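PDB 4EI0: uncharacterized hypothetical protein from Parabacteroides merdae, which is of unknown function and belongs to the DUF4466 family, its chain built largely from antiparallel β-sheets. Local coordinates for residues 157-162 with 175-180; 163-168 with 191-196. All blocks are in the same frame, centred on the assembly; numbering follows the deposited sequence.

Contact 1: residues 157-162 with 175-180; sequences LSVTND and VHIYSK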
loop_
_atom_site.group_PDB
_atom_site.type_symbol
_atom_site.label_atom_id
_atom_site.label_comp_id
_atom_site.label_asym_id
_atom_site.label_seq_id
_atom_site.Cartn_x
_atom_site.Cartn_y
_atom_site.Cartn_z
ATOM N N LEU B 157 -12.904 -37.121 -5.105
ATOM C CA LEU B 157 -13.561 -38.003 -6.054
ATOM C C LEU B 157 -14.717 -38.740 -5.380
ATOM O O LEU B 157 -14.633 -39.115 -4.226
ATOM C CB LEU B 157 -12.577 -39.027 -6.613
ATOM C CG LEU B 157 -11.460 -38.354 -7.400
ATOM C CD1 LEU B 157 -10.133 -39.069 -7.259
ATOM C CD2 LEU B 157 -11.892 -38.217 -8.848
ATOM N N SER B 158 -15.770 -39.008 -6.141
ATOM C CA SER B 158 -16.960 -39.626 -5.628
ATOM C C SER B 158 -16.944 -41.133 -5.801
ATOM O O SER B 158 -16.696 -41.654 -6.872
ATOM C CB SER B 158 -18.192 -38.986 -6.297
ATOM O OG SER B 158 -19.348 -39.691 -5.957
ATOM N N VAL B 159 -17.241 -41.837 -4.720
ATOM C CA VAL B 159 -17.267 -43.271 -4.710
ATOM C C VAL B 159 -18.616 -43.695 -4.157
ATOM O O VAL B 159 -19.079 -43.178 -3.144
ATOM C CB VAL B 159 -16.076 -43.831 -3.900
ATOM C CG1 VAL B 159 -16.218 -45.329 -3.737
ATOM C CG2 VAL B 159 -14.751 -43.464 -4.627
ATOM N N THR B 160 -19.255 -44.632 -4.832
ATOM C CA THR B 160 -20.558 -45.116 -4.419
ATOM C C THR B 160 -20.588 -46.604 -4.736
ATOM O O THR B 160 -19.652 -47.152 -5.329
ATOM C CB THR B 160 -21.691 -44.388 -5.159
ATOM O OG1 THR B 160 -21.623 -44.709 -6.552
ATOM C CG2 THR B 160 -21.565 -42.883 -5.012
ATOM N N ASN B 161 -21.657 -47.280 -4.368
ATOM C CA ASN B 161 -21.768 -48.700 -4.686
ATOM C C ASN B 161 -21.696 -48.998 -6.188
ATOM O O ASN B 161 -21.269 -50.079 -6.581
ATOM C CB ASN B 161 -23.053 -49.280 -4.091
ATOM C CG ASN B 161 -22.890 -49.612 -2.631
ATOM O OD1 ASN B 161 -22.224 -50.600 -2.263
ATOM N ND2 ASN B 161 -23.462 -48.767 -1.779
ATOM N N ASP B 162 -22.103 -48.035 -7.012
ATOM C CA ASP B 162 -22.007 -48.179 -8.460
ATOM C C ASP B 162 -20.685 -47.680 -9.006
ATOM O O ASP B 162 -20.218 -48.210 -9.998
ATOM C CB ASP B 162 -23.145 -47.431 -9.173
ATOM C CG ASP B 162 -24.487 -48.045 -8.925
ATOM O OD1 ASP B 162 -24.550 -49.214 -8.453
ATOM O OD2 ASP B 162 -25.475 -47.348 -9.226
ATOM N N VAL B 175 -5.748 -41.771 -9.051
ATOM C CA VAL B 175 -6.777 -42.832 -8.999
ATOM C C VAL B 175 -7.806 -42.492 -10.022
ATOM O O VAL B 175 -7.982 -41.292 -10.326
ATOM C CB VAL B 175 -7.453 -42.943 -7.606
ATOM C CG1 VAL B 175 -8.399 -41.792 -7.338
ATOM C CG2 VAL B 175 -8.166 -44.277 -7.500
ATOM N N HIS B 176 -8.483 -43.506 -10.534
ATOM C CA HIS B 176 -9.665 -43.309 -11.376
ATOM C C HIS B 176 -10.747 -44.207 -10.886
ATOM O O HIS B 176 -10.485 -45.352 -10.583
ATOM C CB HIS B 176 -9.334 -43.596 -12.851
ATOM C CG HIS B 176 -10.474 -43.263 -13.806
ATOM N ND1 HIS B 176 -10.634 -42.040 -14.366
ATOM C CD2 HIS B 176 -11.560 -44.019 -14.204
ATOM C CE1 HIS B 176 -11.741 -42.066 -15.149
ATOM N NE2 HIS B 176 -12.316 -43.252 -15.018
ATOM N N ILE B 177 -11.972 -43.695 -10.790
ATOM C CA ILE B 177 -13.127 -44.478 -10.332
ATOM C C ILE B 177 -13.939 -44.871 -11.563
ATOM O O ILE B 177 -14.498 -44.027 -12.229
ATOM C CB ILE B 177 -14.066 -43.681 -9.368
ATOM C CG1 ILE B 177 -13.292 -42.900 -8.274
ATOM C CG2 ILE B 177 -15.074 -44.619 -8.776
ATOM C CD1 ILE B 177 -12.359 -43.729 -7.431
ATOM N N TYR B 178 -13.965 -46.162 -11.839
ATOM C CA TYR B 178 -14.745 -46.801 -12.884
ATOM C C TYR B 178 -16.001 -47.291 -12.220
ATOM O O TYR B 178 -15.980 -47.614 -11.054
ATOM C CB TYR B 178 -13.984 -48.016 -13.470
ATOM C CG TYR B 178 -12.825 -47.583 -14.348
ATOM C CD1 TYR B 178 -13.064 -46.930 -15.562
ATOM C CD2 TYR B 178 -11.509 -47.742 -13.947
ATOM C CE1 TYR B 178 -12.015 -46.478 -16.354
ATOM C CE2 TYR B 178 -10.445 -47.290 -14.750
ATOM C CZ TYR B 178 -10.712 -46.675 -15.958
ATOM O OH TYR B 178 -9.695 -46.227 -16.763
ATOM N N SER B 179 -17.080 -47.344 -12.978
ATOM C CA SER B 179 -18.390 -47.771 -12.503
ATOM C C SER B 179 -18.776 -49.098 -13.046
ATOM O O SER B 179 -18.121 -49.661 -13.926
ATOM C CB SER B 179 -19.454 -46.779 -12.977
ATOM O OG SER B 179 -19.497 -46.753 -14.400
ATOM N N LYS B 180 -19.872 -49.618 -12.531
ATOM C CA LYS B 180 -20.414 -50.854 -13.023
ATOM C C LYS B 180 -20.850 -50.719 -14.490
ATOM O O LYS B 180 -20.765 -51.684 -15.232
ATOM C CB LYS B 180 -21.552 -51.323 -12.121
ATOM C CG LYS B 180 -21.060 -51.820 -10.759
ATOM C CD LYS B 180 -22.201 -52.121 -9.792
ATOM C CE LYS B 180 -21.719 -53.020 -8.656
ATOM N NZ LYS B 180 -22.726 -53.321 -7.616
#
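The D162 side chain, ending in a carboxylate, is crossed at about a right angle by the extended chain of K180, whose CD lies 4.0 Å from D162 OD1. The rings of H176 and Y178 turn away from 157-162: the imidazole puts CD2 over the centre of one face of the phenol ring, whose OH is held by K192 and N170. Between the strands the packing is aliphatic. V159 CG2 meets I177 CD1 at 3.7 Å, the two side chains again crossing nearly perpendicularly. With CG1 anti to its carbonyl carbon (chi1 -45°), I177 brings CG1 and CG2 each to 3.9 Å from S158 O. The side chains of L157 and V175 overlap in opposite directions, but the 3.2 Å approach of L157 CD1 to V175 CG1 is unusually short and doubtful in detail. Beyond the strands, K180 N donates to D162 O (2.9 Å), and K180 CE passes 3.6 Å from N161 O. The lysine NZ stays 4.6 Å from D162 OD1, too far for a salt bridge. S179 is the N-cap of helix 180-185, and D182 bonds back to its N. Axes 8.1 Å apart at 33°, with no hydrogen bond between the two strands, are consistent with the face-to-face sheet packing of a β-sandwich.

Contact 2: residues 163-168 with 191-196; sequences KCYLSF and AKIDIM
C164 O receives a CA-H contact from M196, here selenomethionine, and C164 SG sits over the centre of one face of the Y165 ring. Y165 runs side by side with M196 in a non-hydrogen-bonded antiparallel pair; the selenium lies 5.1 Å from the ring centroid in an oblique Met-aromatic contact, while I193 CD1 presses on Y165 CB at 3.7 Å. L166 is gripped through its backbone: its N donates to I195 O (2.8 Å), and its O accepts both I195 N (3.2 Å) and D194 N (2.9 Å). Two residues thus face one, a classic β bulge. At S167, OG stands anti to the backbone N (chi1 -179°), which carries it to K192 O at 2.7 Å, tilted from that carbonyl's plane; it also bonds L169 N. F168 N then donates to the anti lone pair of D194 OD2 (2.9 Å), and the phenyl edge meets D194 CB and, at CE2, I195 CD1 (3.7 Å). D194 OD1 is taken by N230. Replacing D194 by an alanine removes the carboxylate, which would probably leave F168 N-H and the N230 amide without that mate. The chemistry implies that the S167 and D194 side chains take over pairing with backbone K192 O and F168 N where the ladder gives way to loop.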
loop_
_atom_site.group_PDB
_atom_site.type_symbol
_atom_site.label_atom_id
_atom_site.label_comp_id
_atom_site.label_asym_id
_atom_site.label_seq_id
_atom_site.Cartn_x
_atom_site.Cartn_y
_atom_site.Cartn_z
ATOM N N LYS B 163 -20.142 -46.626 -8.396
ATOM C CA LYS B 163 -18.930 -46.004 -8.825
ATOM C C LYS B 163 -17.878 -46.472 -7.849
ATOM O O LYS B 163 -17.405 -45.717 -7.004
ATOM C CB LYS B 163 -19.059 -44.479 -8.804
ATOM C CG LYS B 163 -20.090 -43.937 -9.779
ATOM C CD LYS B 163 -19.989 -42.424 -9.887
ATOM C CE LYS B 163 -20.663 -41.753 -8.705
ATOM N NZ LYS B 163 -20.609 -40.267 -8.834
ATOM N N CYS B 164 -17.536 -47.730 -8.012
ATOM C CA CYS B 164 -16.949 -48.511 -6.994
ATOM C C CYS B 164 -15.619 -49.149 -7.338
ATOM O O CYS B 164 -15.100 -49.867 -6.514
ATOM C CB CYS B 164 -17.945 -49.627 -6.615
ATOM S SG CYS B 164 -18.372 -50.803 -7.913
ATOM N N TYR B 165 -15.065 -48.917 -8.518
ATOM C CA TYR B 165 -13.876 -49.667 -8.927
ATOM C C TYR B 165 -12.735 -48.701 -9.058
ATOM O O TYR B 165 -12.713 -47.898 -9.983
ATOM C CB TYR B 165 -14.152 -50.400 -10.239
ATOM C CG TYR B 165 -15.225 -51.424 -10.172
ATOM C CD1 TYR B 165 -15.104 -52.519 -9.351
ATOM C CD2 TYR B 165 -16.357 -51.341 -10.976
ATOM C CE1 TYR B 165 -16.093 -53.483 -9.301
ATOM C CE2 TYR B 165 -17.333 -52.314 -10.943
ATOM C CZ TYR B 165 -17.212 -53.376 -10.102
ATOM O OH TYR B 165 -18.188 -54.343 -10.073
ATOM N N LEU B 166 -11.806 -48.760 -8.106
ATOM C CA LEU B 166 -10.658 -47.873 -8.066
ATOM C C LEU B 166 -9.482 -48.464 -8.852
ATOM O O LEU B 166 -9.062 -49.584 -8.589
ATOM C CB LEU B 166 -10.215 -47.588 -6.607
ATOM C CG LEU B 166 -11.030 -46.662 -5.710
ATOM C CD1 LEU B 166 -12.488 -47.079 -5.546
ATOM C CD2 LEU B 166 -10.314 -46.574 -4.362
ATOM N N SER B 167 -8.947 -47.700 -9.802
ATOM C CA SER B 167 -7.709 -48.049 -10.522
ATOM C C SER B 167 -6.625 -47.031 -10.223
ATOM O O SER B 167 -6.804 -45.819 -10.413
ATOM C CB SER B 167 -7.928 -48.079 -12.030
ATOM O OG SER B 167 -6.726 -48.444 -12.703
ATOM N N PHE B 168 -5.466 -47.528 -9.811
ATOM C CA PHE B 168 -4.293 -46.699 -9.602
ATOM C C PHE B 168 -3.330 -46.833 -10.771
ATOM O O PHE B 168 -2.172 -46.474 -10.624
ATOM C CB PHE B 168 -3.559 -47.122 -8.288
ATOM C CG PHE B 168 -4.431 -47.069 -7.066
ATOM C CD1 PHE B 168 -4.671 -45.870 -6.406
ATOM C CD2 PHE B 168 -5.048 -48.196 -6.612
ATOM C CE1 PHE B 168 -5.480 -45.830 -5.302
ATOM C CE2 PHE B 168 -5.873 -48.164 -5.520
ATOM C CZ PHE B 168 -6.092 -46.993 -4.864
ATOM N N ALA B 191 -9.450 -55.666 -15.560
ATOM C CA ALA B 191 -8.013 -55.947 -15.398
ATOM C C ALA B 191 -7.210 -54.768 -14.805
ATOM O O ALA B 191 -6.160 -54.970 -14.267
ATOM C CB ALA B 191 -7.423 -56.432 -16.705
ATOM N N LYS B 192 -7.715 -53.540 -14.921
ATOM C CA LYS B 192 -7.097 -52.319 -14.352
ATOM C C LYS B 192 -7.531 -52.035 -12.898
ATOM O O LYS B 192 -7.029 -51.097 -12.297
ATOM C CB LYS B 192 -7.512 -51.074 -15.180
ATOM C CG LYS B 192 -6.598 -50.764 -16.334
ATOM C CD LYS B 192 -7.301 -50.007 -17.451
ATOM C CE LYS B 192 -7.687 -48.625 -17.020
ATOM N NZ LYS B 192 -7.470 -47.606 -18.075
ATOM N N ILE B 193 -8.497 -52.798 -12.374
ATOM C CA ILE B 193 -9.089 -52.484 -11.088
ATOM C C ILE B 193 -8.226 -53.063 -9.990
ATOM O O ILE B 193 -7.918 -54.265 -9.991
ATOM C CB ILE B 193 -10.522 -53.015 -10.918
ATOM C CG1 ILE B 193 -11.408 -52.555 -12.079
ATOM C CG2 ILE B 193 -11.094 -52.517 -9.564
ATOM C CD1 ILE B 193 -11.315 -51.109 -12.430
ATOM N N ASP B 194 -7.890 -52.191 -9.036
ATOM C CA ASP B 194 -7.083 -52.525 -7.887
ATOM C C ASP B 194 -7.903 -52.743 -6.619
ATOM O O ASP B 194 -7.582 -53.630 -5.813
ATOM C CB ASP B 194 -5.989 -51.430 -7.735
ATOM C CG ASP B 194 -5.087 -51.403 -8.958
ATOM O OD1 ASP B 194 -4.596 -52.513 -9.285
ATOM O OD2 ASP B 194 -4.935 -50.350 -9.632
ATOM N N ILE B 195 -8.972 -51.990 -6.465
ATOM C CA ILE B 195 -9.791 -52.057 -5.254
ATOM C C ILE B 195 -11.248 -51.930 -5.654
ATOM O O ILE B 195 -11.592 -51.104 -6.512
ATOM C CB ILE B 195 -9.427 -50.906 -4.250
ATOM C CG1 ILE B 195 -8.046 -51.149 -3.620
ATOM C CG2 ILE B 195 -10.444 -50.835 -3.129
ATOM C CD1 ILE B 195 -7.505 -50.025 -2.761
HETATM N N MSE B 196 -12.096 -52.747 -5.041
HETATM C CA MSE B 196 -13.536 -52.591 -5.146
HETATM C C MSE B 196 -14.064 -52.076 -3.822
HETATM O O MSE B 196 -13.851 -52.701 -2.773
HETATM C CB MSE B 196 -14.231 -53.898 -5.488
HETATM C CG MSE B 196 -15.768 -53.757 -5.553
HETATM SE SE MSE B 196 -16.602 -55.405 -6.043
HETATM C CE MSE B 196 -18.487 -54.814 -6.297
#

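Contact 2 is core, with nearly all its touching residues buried, whereas contact 1 is only partly buried and has exposed D162 and K180 at its helix end. They share a sheet: strand 176-178 of contact 1 pairs with strand 165-167 of contact 2 through Y178 N to Y165 O and H176 N to S167 O, and Y178 OH and K192 NZ tie the two contacts together. Contact 2 joins neighbours within that sheet, by a backbone ladder; contact 1 joins it to the sheet containing 152-159, mostly by aliphatic side chains, with one backbone bond beyond the strands. Chain order interleaves them, since 163-168 directly follows 157-162 and carries the chain from one sheet to the other.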